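Local coordinates for protein ATP-dependent DNA helicase RecQ (Porphyromonas gingivalis, PDB 3IUO) that probably unwinds duplex DNA in the 3'-5' direction at the expense of ATP, this chain being its all-helical C-terminal domain, at residues 32-37 / 66-71; 80-85 / 114-119; 20-25 / 50-55; 91-96 / 108-113. All coordinates share one frame; numbering follows the deposited sequence.

Contact 1 (32-37 / 66-71); sequences KVALDD and DYFINE
A CH-pi contact, reinforced by one hydroxyl-to-carbonyl hydrogen bond, in which Tyr67 and Phe68 of helix 66-72 press against the turn Lys32-Ala34 and the start of helix 35-41, joins an early bend of the chain to a helix beginning some thirty residues later. Tyr67 is held by both the flat side and the rim of its ring. Lys32 CA lies 3.7 Å from the ring centroid, over one face, and the lysine chain continues across the same aromatic surface, with Lys32 CG 3.7 Å from Tyr67 CG. The ring's hydroxyl, in turn, donates to a backbone carbonyl, Tyr67 OH to Val33 O at 2.6 Å. It approaches from above the carbonyl plane, 38° out of it. Tyr67 owes this reach to a chi1 of 69°, which sets CG between the backbone N and the carbonyl carbon. The turn it grips is the Schellman motif that closes helix 15-30, with Lys32 as its positive-phi C-prime residue, inside the helix-turn-helix domain of RecQ-1-like helicases; the tyrosine thus ties the polypeptide just after a helix end. Phe68 serves the next helix start. Leu35 CB stands over the face of the Phe68 ring, 3.8 Å from its centroid and nearly on the normal, while Ala34, the N-cap residue, brings CB within 4.0 Å of Phe68 CD1. Phe46 of helix 46-58 and Leu111 of helix 106-121 also touch Phe68. At the exposed margin a water accepts from Tyr67 N at 3.0 Å and, weakly, from Lys32 NZ at 3.3 Å.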
# COMPACT_ATOMS: atom_id res chain seq x y z
N LYS B 32 17.53 -4.56 -20.22
CA LYS B 32 16.94 -5.90 -20.19
C LYS B 32 17.88 -6.96 -19.59
O LYS B 32 17.96 -8.10 -20.07
CB LYS B 32 16.44 -6.32 -21.59
CG LYS B 32 15.01 -5.91 -21.94
CD LYS B 32 14.60 -4.50 -21.56
CE LYS B 32 13.60 -3.91 -22.58
NZ LYS B 32 12.35 -3.38 -21.95
N VAL B 33 18.64 -6.56 -18.57
CA VAL B 33 19.50 -7.49 -17.83
C VAL B 33 18.60 -8.22 -16.82
O VAL B 33 17.80 -7.59 -16.15
CB VAL B 33 20.62 -6.74 -17.08
CG1 VAL B 33 21.51 -7.70 -16.30
CG2 VAL B 33 21.45 -5.93 -18.06
N ALA B 34 18.73 -9.55 -16.73
CA ALA B 34 17.87 -10.34 -15.83
C ALA B 34 18.06 -9.87 -14.39
O ALA B 34 19.17 -9.54 -13.97
CB ALA B 34 18.17 -11.83 -15.96
N LEU B 35 16.96 -9.79 -13.65
CA LEU B 35 17.01 -9.24 -12.30
C LEU B 35 17.92 -10.04 -11.37
O LEU B 35 18.62 -9.45 -10.54
CB LEU B 35 15.61 -9.08 -11.70
CG LEU B 35 14.98 -7.69 -11.93
CD1 LEU B 35 14.69 -7.46 -13.40
CD2 LEU B 35 13.72 -7.52 -11.08
N ASP B 36 17.95 -11.35 -11.53
CA ASP B 36 18.87 -12.15 -10.73
C ASP B 36 20.34 -11.82 -11.09
O ASP B 36 21.21 -11.78 -10.21
CB ASP B 36 18.54 -13.66 -10.77
CG ASP B 36 18.41 -14.22 -12.18
OD1 ASP B 36 18.13 -13.46 -13.15
OD2 ASP B 36 18.59 -15.44 -12.33
N ASP B 37 20.61 -11.53 -12.36
CA ASP B 37 21.94 -11.07 -12.78
C ASP B 37 22.27 -9.68 -12.24
O ASP B 37 23.40 -9.41 -11.83
CB ASP B 37 22.12 -11.11 -14.30
CG ASP B 37 22.15 -12.53 -14.85
OD1 ASP B 37 22.31 -13.49 -14.07
OD2 ASP B 37 22.01 -12.67 -16.09
N ASP B 66 8.79 -6.62 -17.55
CA ASP B 66 8.03 -7.68 -18.25
C ASP B 66 8.95 -8.72 -18.85
O ASP B 66 8.64 -9.91 -18.80
CB ASP B 66 7.17 -7.12 -19.38
CG ASP B 66 6.02 -6.27 -18.89
OD1 ASP B 66 5.75 -6.24 -17.67
OD2 ASP B 66 5.38 -5.61 -19.75
N TYR B 67 10.09 -8.29 -19.40
CA TYR B 67 11.04 -9.20 -20.04
C TYR B 67 11.49 -10.30 -19.07
O TYR B 67 11.67 -11.44 -19.45
CB TYR B 67 12.25 -8.42 -20.54
CG TYR B 67 13.14 -7.85 -19.47
CD1 TYR B 67 14.25 -8.54 -19.01
CD2 TYR B 67 12.87 -6.60 -18.90
CE1 TYR B 67 15.07 -8.02 -18.02
CE2 TYR B 67 13.68 -6.06 -17.90
CZ TYR B 67 14.76 -6.78 -17.46
OH TYR B 67 15.57 -6.24 -16.49
N PHE B 68 11.66 -9.93 -17.80
CA PHE B 68 12.10 -10.88 -16.79
C PHE B 68 10.94 -11.73 -16.25
O PHE B 68 11.04 -12.95 -16.18
CB PHE B 68 12.85 -10.15 -15.67
CG PHE B 68 13.27 -11.04 -14.53
CD1 PHE B 68 14.39 -11.85 -14.63
CD2 PHE B 68 12.54 -11.05 -13.34
CE1 PHE B 68 14.78 -12.67 -13.56
CE2 PHE B 68 12.91 -11.84 -12.29
CZ PHE B 68 14.04 -12.67 -12.39
N ILE B 69 9.84 -11.08 -15.90
CA ILE B 69 8.65 -11.79 -15.40
C ILE B 69 8.18 -12.83 -16.42
O ILE B 69 7.94 -13.99 -16.06
CB ILE B 69 7.51 -10.83 -15.06
CG1 ILE B 69 7.89 -9.99 -13.83
CG2 ILE B 69 6.17 -11.59 -14.89
CD1 ILE B 69 6.85 -9.01 -13.45
N ASN B 70 8.07 -12.42 -17.68
CA ASN B 70 7.65 -13.34 -18.75
C ASN B 70 8.59 -14.53 -18.98
O ASN B 70 8.15 -15.60 -19.42
CB ASN B 70 7.44 -12.57 -20.06
CG ASN B 70 6.32 -11.52 -19.97
OD1 ASN B 70 5.37 -11.66 -19.20
ND2 ASN B 70 6.45 -10.46 -20.76
N GLU B 71 9.87 -14.34 -18.67
CA GLU B 71 10.87 -15.40 -18.81
C GLU B 71 10.79 -16.38 -17.64
O GLU B 71 10.85 -17.59 -17.84
CB GLU B 71 12.29 -14.80 -18.88
O HOH W 1 10.20 -5.57 -20.76

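Contact 2 (80-85 / 114-119); sequences DIFEYF and IKFLSE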
# COMPACT_ATOMS: atom_id res chain seq x y z
N ASP B 80 -3.16 -14.06 -12.47
CA ASP B 80 -3.95 -14.08 -11.24
C ASP B 80 -3.49 -13.02 -10.23
O ASP B 80 -4.32 -12.34 -9.64
CB ASP B 80 -3.97 -15.48 -10.64
CG ASP B 80 -4.72 -16.47 -11.51
OD1 ASP B 80 -5.61 -16.04 -12.28
OD2 ASP B 80 -4.44 -17.68 -11.44
N ILE B 81 -2.18 -12.88 -10.05
CA ILE B 81 -1.67 -11.87 -9.13
C ILE B 81 -1.95 -10.47 -9.68
O ILE B 81 -2.32 -9.58 -8.92
CB ILE B 81 -0.15 -12.07 -8.86
CG1 ILE B 81 0.12 -13.44 -8.20
CG2 ILE B 81 0.38 -10.98 -7.93
CD1 ILE B 81 1.57 -13.87 -8.36
N PHE B 82 -1.79 -10.28 -10.99
CA PHE B 82 -2.00 -8.95 -11.61
C PHE B 82 -3.47 -8.58 -11.40
O PHE B 82 -3.80 -7.43 -11.05
CB PHE B 82 -1.59 -9.01 -13.09
CG PHE B 82 -1.23 -7.67 -13.74
CD1 PHE B 82 -0.67 -6.63 -13.06
CD2 PHE B 82 -1.36 -7.54 -15.13
CE1 PHE B 82 -0.34 -5.40 -13.72
CE2 PHE B 82 -1.01 -6.35 -15.79
CZ PHE B 82 -0.50 -5.27 -15.07
N GLU B 83 -4.36 -9.55 -11.63
CA GLU B 83 -5.78 -9.32 -11.42
C GLU B 83 -6.10 -8.97 -9.97
O GLU B 83 -6.91 -8.06 -9.71
CB GLU B 83 -6.62 -10.51 -11.84
CG GLU B 83 -8.03 -10.10 -12.15
CD GLU B 83 -8.17 -9.32 -13.49
OE1 GLU B 83 -7.18 -9.18 -14.27
OE2 GLU B 83 -9.29 -8.85 -13.78
N TYR B 84 -5.44 -9.66 -9.04
CA TYR B 84 -5.57 -9.30 -7.64
C TYR B 84 -5.25 -7.81 -7.42
O TYR B 84 -6.03 -7.08 -6.79
CB TYR B 84 -4.68 -10.18 -6.73
CG TYR B 84 -4.56 -9.57 -5.37
CD1 TYR B 84 -5.54 -9.80 -4.41
CD2 TYR B 84 -3.51 -8.69 -5.08
CE1 TYR B 84 -5.48 -9.15 -3.16
CE2 TYR B 84 -3.43 -8.04 -3.86
CZ TYR B 84 -4.40 -8.29 -2.89
OH TYR B 84 -4.33 -7.67 -1.68
N PHE B 85 -4.13 -7.33 -7.97
CA PHE B 85 -3.79 -5.92 -7.75
C PHE B 85 -4.77 -4.96 -8.42
O PHE B 85 -5.16 -3.91 -7.85
CB PHE B 85 -2.33 -5.64 -8.14
CG PHE B 85 -1.35 -6.13 -7.08
CD1 PHE B 85 -1.31 -5.48 -5.83
CD2 PHE B 85 -0.54 -7.23 -7.32
CE1 PHE B 85 -0.44 -5.95 -4.82
CE2 PHE B 85 0.34 -7.70 -6.33
CZ PHE B 85 0.40 -7.05 -5.09
N ILE B 114 5.55 -4.82 -8.28
CA ILE B 114 6.43 -3.81 -8.95
C ILE B 114 5.89 -3.44 -10.31
O ILE B 114 5.76 -2.25 -10.64
CB ILE B 114 7.89 -4.33 -9.04
CG1 ILE B 114 8.52 -4.31 -7.63
CG2 ILE B 114 8.72 -3.54 -10.06
CD1 ILE B 114 9.68 -5.28 -7.50
N LYS B 115 5.55 -4.45 -11.11
CA LYS B 115 5.00 -4.23 -12.45
C LYS B 115 3.72 -3.36 -12.36
O LYS B 115 3.56 -2.36 -13.08
CB LYS B 115 4.68 -5.59 -13.06
CG LYS B 115 3.89 -5.49 -14.36
CD LYS B 115 3.64 -6.88 -14.89
CE LYS B 115 2.53 -6.90 -15.93
NZ LYS B 115 2.94 -6.18 -17.19
N PHE B 116 2.83 -3.75 -11.47
CA PHE B 116 1.57 -3.06 -11.35
C PHE B 116 1.74 -1.60 -10.89
O PHE B 116 1.12 -0.69 -11.46
CB PHE B 116 0.66 -3.82 -10.36
CG PHE B 116 -0.63 -3.11 -10.05
CD1 PHE B 116 -1.72 -3.21 -10.91
CD2 PHE B 116 -0.72 -2.37 -8.90
CE1 PHE B 116 -2.92 -2.57 -10.61
CE2 PHE B 116 -1.92 -1.71 -8.59
CZ PHE B 116 -3.00 -1.81 -9.45
N LEU B 117 2.50 -1.39 -9.80
CA LEU B 117 2.68 -0.01 -9.30
C LEU B 117 3.32 0.90 -10.32
O LEU B 117 2.90 2.07 -10.47
CB LEU B 117 3.52 0.00 -8.03
CG LEU B 117 2.86 -0.65 -6.82
CD1 LEU B 117 3.87 -0.68 -5.66
CD2 LEU B 117 1.53 0.02 -6.40
N SER B 118 4.33 0.37 -11.00
CA SER B 118 5.01 1.18 -12.04
C SER B 118 4.03 1.55 -13.15
O SER B 118 3.91 2.72 -13.56
CB SER B 118 6.19 0.42 -12.63
OG SER B 118 6.82 1.21 -13.60
N GLU B 119 3.27 0.58 -13.62
CA GLU B 119 2.35 0.87 -14.73
C GLU B 119 1.27 1.89 -14.37
O GLU B 119 0.95 2.80 -15.16
CB GLU B 119 1.70 -0.42 -15.18
CG GLU B 119 2.63 -1.22 -16.04
CD GLU B 119 2.00 -2.45 -16.68
OE1 GLU B 119 0.74 -2.52 -16.79
OE2 GLU B 119 2.81 -3.33 -17.13
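The axes of segments 80-85 and 114-119 approach to 10.1 Å and run in broadly the same sense, with a signed crossing angle of -43°; the closest CA pair is Phe82 and Phe116. Between these helices lies a group of three phenylalanines and the last methylene, CE, of a lysine. With CG trans to the backbone N (chi1 175°), Phe116 offers the face of its ring to Phe85, whose CB stands 3.6 Å from the centroid, close to the normal. The two rings themselves are slid apart and barely overlap. Phe82 reaches the rim of the Phe116 ring, its CE1 meeting Phe116 CD1 at 3.8 Å, and has its own face under Lys115 CE, 3.7 Å from the Phe82 centroid. At the edge of the Phe82 ring, Glu119 OE1 approaches CZ to 3.5 Å, with the carboxylate turned perpendicular to the ring. What fixes the lysine is a salt bridge one helical turn along, Lys115 NZ to Glu119 OE2 at 2.9 Å; Asp66 supplies a second carboxylate to the same nitrogen. Lys86 adds a cation-pi contact with Phe82, so this partly exposed ring is bordered by charge. Tyr84 and Phe85 also touch Ala96. Helices 75-87 and 106-121, with the short helix 93-100 packed on both, form an all-helical three-helix unit in the C-terminal part of this chain.

Contact 3 (20-25 / 50-55); sequences KMKVSI and LSEVET
A kink at chi2 (-70°) sets the carboxylate of Glu52 to meet Met21, whose chain leaves the opposite helix with CG trans to the backbone N (chi1 -179°) and then bends at its last torsion. The terminal methyl of Met21, modelled as selenomethionine, stands over the flat face of the Glu52 carboxylate: Met21 CE is 3.5 Å from Glu52 CD and equally far from both carboxylate oxygens. The two side chains cross at about a right angle, as do their helices, whose short axes lie at 90° and approach to 10.4 Å. Lys22 arrives from the next position, crossing the same glutamate with its methylenes; Lys22 CG is 3.9 Å from Glu52 OE1. A bend further along then turns its end to Thr55, where the methyl CG2 lies 3.8 Å from Lys22 NZ. Deeper in, toward Ile25 and Val53, the contact becomes apolar. Ile25 CD1 rests 4.1 Å from Glu52 CB, and its other branch, CG2, meets Val53 CG2 at 4.2 Å, with Leu49 and Ile56 of helix 46-58 adding to the cover of Ile25. The first helix of the helix-turn-helix region, 15-30, is thus laid squarely across helix 46-58, and His42, in the loop between helices 35-41 and 46-58, touches both Met21 and Ile25. Lys22 NZ and Glu52 OE1 remain 5.4 Å apart, too far for a salt bridge; their opposite charges may still attract, but the touching surfaces are mostly methyl and methylene groups, set against one carboxylate face, and no hydrogen bond directs the crossing.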
# COMPACT_ATOMS: atom_id res chain seq x y z
N LYS B 20 23.69 6.12 -6.54
CA LYS B 20 24.41 5.66 -7.74
C LYS B 20 24.04 4.24 -8.13
O LYS B 20 23.93 3.92 -9.32
CB LYS B 20 25.92 5.74 -7.55
CG LYS B 20 26.51 7.10 -7.72
CD LYS B 20 28.03 7.05 -7.80
CE LYS B 20 28.63 8.41 -7.51
NZ LYS B 20 27.71 9.51 -7.95
N MSE B 21 23.88 3.38 -7.12
CA MSE B 21 23.56 1.98 -7.34
C MSE B 21 22.18 1.88 -7.96
O MSE B 21 21.96 1.07 -8.85
CB MSE B 21 23.60 1.18 -6.04
CG MSE B 21 23.31 -0.32 -6.23
SE MSE B 21 23.07 -1.29 -4.54
CE MSE B 21 21.82 -0.03 -3.71
N LYS B 22 21.26 2.72 -7.49
CA LYS B 22 19.92 2.73 -8.03
C LYS B 22 19.89 3.23 -9.47
O LYS B 22 19.16 2.70 -10.30
CB LYS B 22 18.96 3.51 -7.13
CG LYS B 22 18.62 2.78 -5.81
CD LYS B 22 17.68 3.57 -4.89
CE LYS B 22 18.40 4.70 -4.17
NZ LYS B 22 17.43 5.42 -3.29
N VAL B 23 20.73 4.22 -9.77
CA VAL B 23 20.81 4.72 -11.13
C VAL B 23 21.28 3.57 -12.03
O VAL B 23 20.74 3.38 -13.13
CB VAL B 23 21.73 5.95 -11.24
CG1 VAL B 23 22.13 6.21 -12.70
CG2 VAL B 23 21.05 7.19 -10.63
N SER B 24 22.29 2.81 -11.56
CA SER B 24 22.83 1.66 -12.30
C SER B 24 21.76 0.60 -12.51
O SER B 24 21.62 0.07 -13.61
CB SER B 24 24.02 1.05 -11.56
OG SER B 24 25.16 1.90 -11.65
N ILE B 25 20.99 0.31 -11.47
CA ILE B 25 19.92 -0.71 -11.57
C ILE B 25 18.88 -0.34 -12.63
O ILE B 25 18.44 -1.19 -13.42
CB ILE B 25 19.26 -0.97 -10.20
CG1 ILE B 25 20.26 -1.73 -9.30
CG2 ILE B 25 18.00 -1.83 -10.33
CD1 ILE B 25 19.90 -1.73 -7.81
N LEU B 50 14.98 -6.86 -4.85
CA LEU B 50 13.58 -6.49 -4.88
C LEU B 50 13.32 -5.25 -4.05
O LEU B 50 12.55 -4.37 -4.49
CB LEU B 50 12.67 -7.65 -4.43
CG LEU B 50 12.58 -8.87 -5.36
CD1 LEU B 50 11.81 -9.99 -4.67
CD2 LEU B 50 11.96 -8.53 -6.70
N SER B 51 13.95 -5.16 -2.88
CA SER B 51 13.77 -3.98 -2.03
C SER B 51 14.27 -2.72 -2.71
O SER B 51 13.63 -1.67 -2.62
CB SER B 51 14.42 -4.18 -0.68
OG SER B 51 13.78 -5.22 0.03
N GLU B 52 15.40 -2.81 -3.39
CA GLU B 52 15.91 -1.64 -4.13
C GLU B 52 15.01 -1.24 -5.30
O GLU B 52 14.75 -0.05 -5.52
CB GLU B 52 17.32 -1.90 -4.66
CG GLU B 52 18.33 -2.23 -3.58
CD GLU B 52 18.69 -1.06 -2.68
OE1 GLU B 52 18.42 0.10 -3.04
OE2 GLU B 52 19.29 -1.31 -1.61
N VAL B 53 14.52 -2.23 -6.04
CA VAL B 53 13.60 -1.96 -7.17
C VAL B 53 12.29 -1.35 -6.63
O VAL B 53 11.75 -0.42 -7.21
CB VAL B 53 13.35 -3.23 -7.98
CG1 VAL B 53 12.26 -2.99 -9.01
CG2 VAL B 53 14.64 -3.70 -8.64
N GLU B 54 11.80 -1.83 -5.48
CA GLU B 54 10.64 -1.19 -4.86
C GLU B 54 10.88 0.30 -4.52
O GLU B 54 10.06 1.16 -4.83
CB GLU B 54 10.20 -1.97 -3.61
CG GLU B 54 9.59 -3.31 -4.00
CD GLU B 54 9.52 -4.36 -2.87
OE1 GLU B 54 10.13 -4.19 -1.79
OE2 GLU B 54 8.88 -5.40 -3.09
N THR B 55 12.02 0.58 -3.89
CA THR B 55 12.41 1.96 -3.58
C THR B 55 12.38 2.84 -4.85
O THR B 55 11.79 3.96 -4.87
CB THR B 55 13.77 1.97 -2.91
OG1 THR B 55 13.67 1.30 -1.63
CG2 THR B 55 14.24 3.39 -2.71

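Contact 4 (91-96 / 108-113); sequences DSLEEA and EIRLVR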
# COMPACT_ATOMS: atom_id res chain seq x y z
N ASP B 91 -2.47 -1.57 -2.10
CA ASP B 91 -1.41 -2.33 -2.75
C ASP B 91 -0.51 -3.07 -1.79
O ASP B 91 0.43 -3.74 -2.22
CB ASP B 91 -0.54 -1.43 -3.67
CG ASP B 91 0.18 -0.32 -2.88
OD1 ASP B 91 1.03 -0.61 -2.01
OD2 ASP B 91 -0.13 0.86 -3.14
N SER B 92 -0.81 -3.00 -0.49
CA SER B 92 0.06 -3.51 0.56
C SER B 92 0.51 -4.95 0.33
O SER B 92 -0.30 -5.81 -0.02
CB SER B 92 -0.69 -3.35 1.89
OG SER B 92 -0.61 -4.46 2.74
N LEU B 93 1.81 -5.22 0.54
CA LEU B 93 2.29 -6.60 0.43
C LEU B 93 1.65 -7.49 1.49
O LEU B 93 1.31 -8.64 1.21
CB LEU B 93 3.82 -6.69 0.55
CG LEU B 93 4.46 -8.09 0.39
CD1 LEU B 93 4.16 -8.73 -0.97
CD2 LEU B 93 5.97 -8.09 0.63
N GLU B 94 1.49 -6.95 2.70
CA GLU B 94 0.85 -7.69 3.81
C GLU B 94 -0.55 -8.17 3.44
O GLU B 94 -0.90 -9.34 3.66
CB GLU B 94 0.80 -6.86 5.11
CG GLU B 94 0.26 -7.65 6.32
CD GLU B 94 0.32 -6.88 7.65
OE1 GLU B 94 1.25 -6.07 7.84
OE2 GLU B 94 -0.55 -7.12 8.51
N GLU B 95 -1.35 -7.28 2.84
CA GLU B 95 -2.69 -7.67 2.43
C GLU B 95 -2.66 -8.65 1.27
O GLU B 95 -3.44 -9.62 1.26
CB GLU B 95 -3.54 -6.44 2.08
CG GLU B 95 -3.78 -5.53 3.28
CD GLU B 95 -4.55 -6.18 4.42
OE1 GLU B 95 -5.58 -6.85 4.14
OE2 GLU B 95 -4.14 -5.98 5.59
N ALA B 96 -1.73 -8.44 0.33
CA ALA B 96 -1.59 -9.36 -0.81
C ALA B 96 -1.25 -10.78 -0.32
O ALA B 96 -1.84 -11.75 -0.79
CB ALA B 96 -0.53 -8.86 -1.81
N GLU B 108 7.10 -13.94 -6.03
CA GLU B 108 6.21 -13.78 -7.18
C GLU B 108 5.33 -12.56 -7.01
O GLU B 108 5.17 -11.77 -7.95
CB GLU B 108 5.33 -15.00 -7.35
CG GLU B 108 6.01 -16.19 -7.95
CD GLU B 108 5.09 -17.40 -7.98
OE1 GLU B 108 4.66 -17.87 -6.89
OE2 GLU B 108 4.78 -17.87 -9.09
N ILE B 109 4.78 -12.41 -5.81
CA ILE B 109 3.85 -11.34 -5.50
C ILE B 109 4.57 -10.00 -5.54
O ILE B 109 4.04 -9.03 -6.12
CB ILE B 109 3.16 -11.55 -4.13
CG1 ILE B 109 2.22 -12.76 -4.20
CG2 ILE B 109 2.38 -10.29 -3.74
CD1 ILE B 109 1.73 -13.22 -2.84
N ARG B 110 5.77 -9.93 -4.96
CA ARG B 110 6.57 -8.71 -5.03
C ARG B 110 6.89 -8.28 -6.47
O ARG B 110 6.80 -7.08 -6.79
CB ARG B 110 7.86 -8.81 -4.22
CG ARG B 110 7.57 -8.85 -2.75
CD ARG B 110 8.83 -9.11 -1.96
NE ARG B 110 9.67 -7.91 -1.86
CZ ARG B 110 10.87 -7.88 -1.30
NH1 ARG B 110 11.43 -8.99 -0.84
NH2 ARG B 110 11.53 -6.74 -1.21
N LEU B 111 7.27 -9.23 -7.34
CA LEU B 111 7.56 -8.92 -8.74
C LEU B 111 6.35 -8.33 -9.45
O LEU B 111 6.47 -7.34 -10.19
CB LEU B 111 8.05 -10.17 -9.47
CG LEU B 111 9.51 -10.53 -9.17
CD1 LEU B 111 9.87 -11.93 -9.73
CD2 LEU B 111 10.52 -9.50 -9.76
N VAL B 112 5.19 -8.96 -9.29
CA VAL B 112 4.03 -8.50 -10.03
C VAL B 112 3.59 -7.15 -9.46
O VAL B 112 3.11 -6.32 -10.23
CB VAL B 112 2.88 -9.52 -10.02
CG1 VAL B 112 1.66 -9.00 -10.80
CG2 VAL B 112 3.37 -10.80 -10.65
N ARG B 113 3.75 -6.97 -8.15
CA ARG B 113 3.38 -5.70 -7.50
C ARG B 113 4.26 -4.56 -8.07
O ARG B 113 3.75 -3.47 -8.31
CB ARG B 113 3.56 -5.85 -5.99
CG ARG B 113 3.23 -4.60 -5.18
CD ARG B 113 3.29 -4.86 -3.70
NE ARG B 113 3.07 -3.61 -2.94
CZ ARG B 113 4.04 -2.79 -2.57
NH1 ARG B 113 5.30 -3.07 -2.91
NH2 ARG B 113 3.74 -1.69 -1.91
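Ile109 opens the contact on helix 106-121, fitting its CG2 branch between Leu93 CD1, at 3.6 Å, and Ala96 CB, at 3.8 Å, both on helix 93-100. Helix 93-100 begins with an N-cap: Ser92 OG accepts from Glu95 N at 2.9 Å, and Asp91, just before it, is held by an arginine. Next in sequence, Arg110 contributes its aliphatic part, with CG 3.8 Å from Leu93 CD2. Its guanidinium turns away to a different task, a salt bridge with Glu54 and a hydrogen bond with Ser51 on helix 46-58, so that one residue serves hydrophobic packing at its base and charge pairing at its end. A turn later comes Arg113. Trans throughout from the backbone N to NE (chi1 179°), its chain spans the gap and grips Asp91 side-on with two nitrogens, reaching the main chain and the side chain of one residue. NH2 makes the salt bridge, Arg113 NH2 to Asp91 OD1 at 2.9 Å, meeting the carboxylate from above its plane. Tyr58 takes the remaining arm, NH1, and the ring of Phe85 touches the same side chain. Asp91 is also engaged by the second subunit, its OD1 hydrogen-bonded to Thr90 OG1 and its backbone N to Asp91 OD2 of that subunit, which places this buried Asp91-Arg113 salt bridge at the subunit interface. The other half of the grip is Arg113 NE to Asp91 O at 2.7 Å, with the oxygen only 8° from the guanidinium plane and the N-H pointing at it with an angle of 154°.

Together the four contacts show that chemistry does not simply follow depth. Contact 4 is buried and relies on a charged grip beside an apolar patch of Leu93, Ile109 and Ala96; contact 2, at the surface, is aromatic and edged with charge; contacts 1 and 3 are partly buried. Contacts 2 and 4 share helix 106-121, lie on the same side of the chain's centre, and nest, the second inside the loop closed by the first. Contacts 1 and 3 alternate along the chain within the helix-turn-helix region, the former hydrogen-bonded, the latter not. Salt bridges also connect the contacts to one another: Asp66 with Lys115 links contact 1 to contact 2, and Glu54 with Arg110 links contact 3 to contact 4.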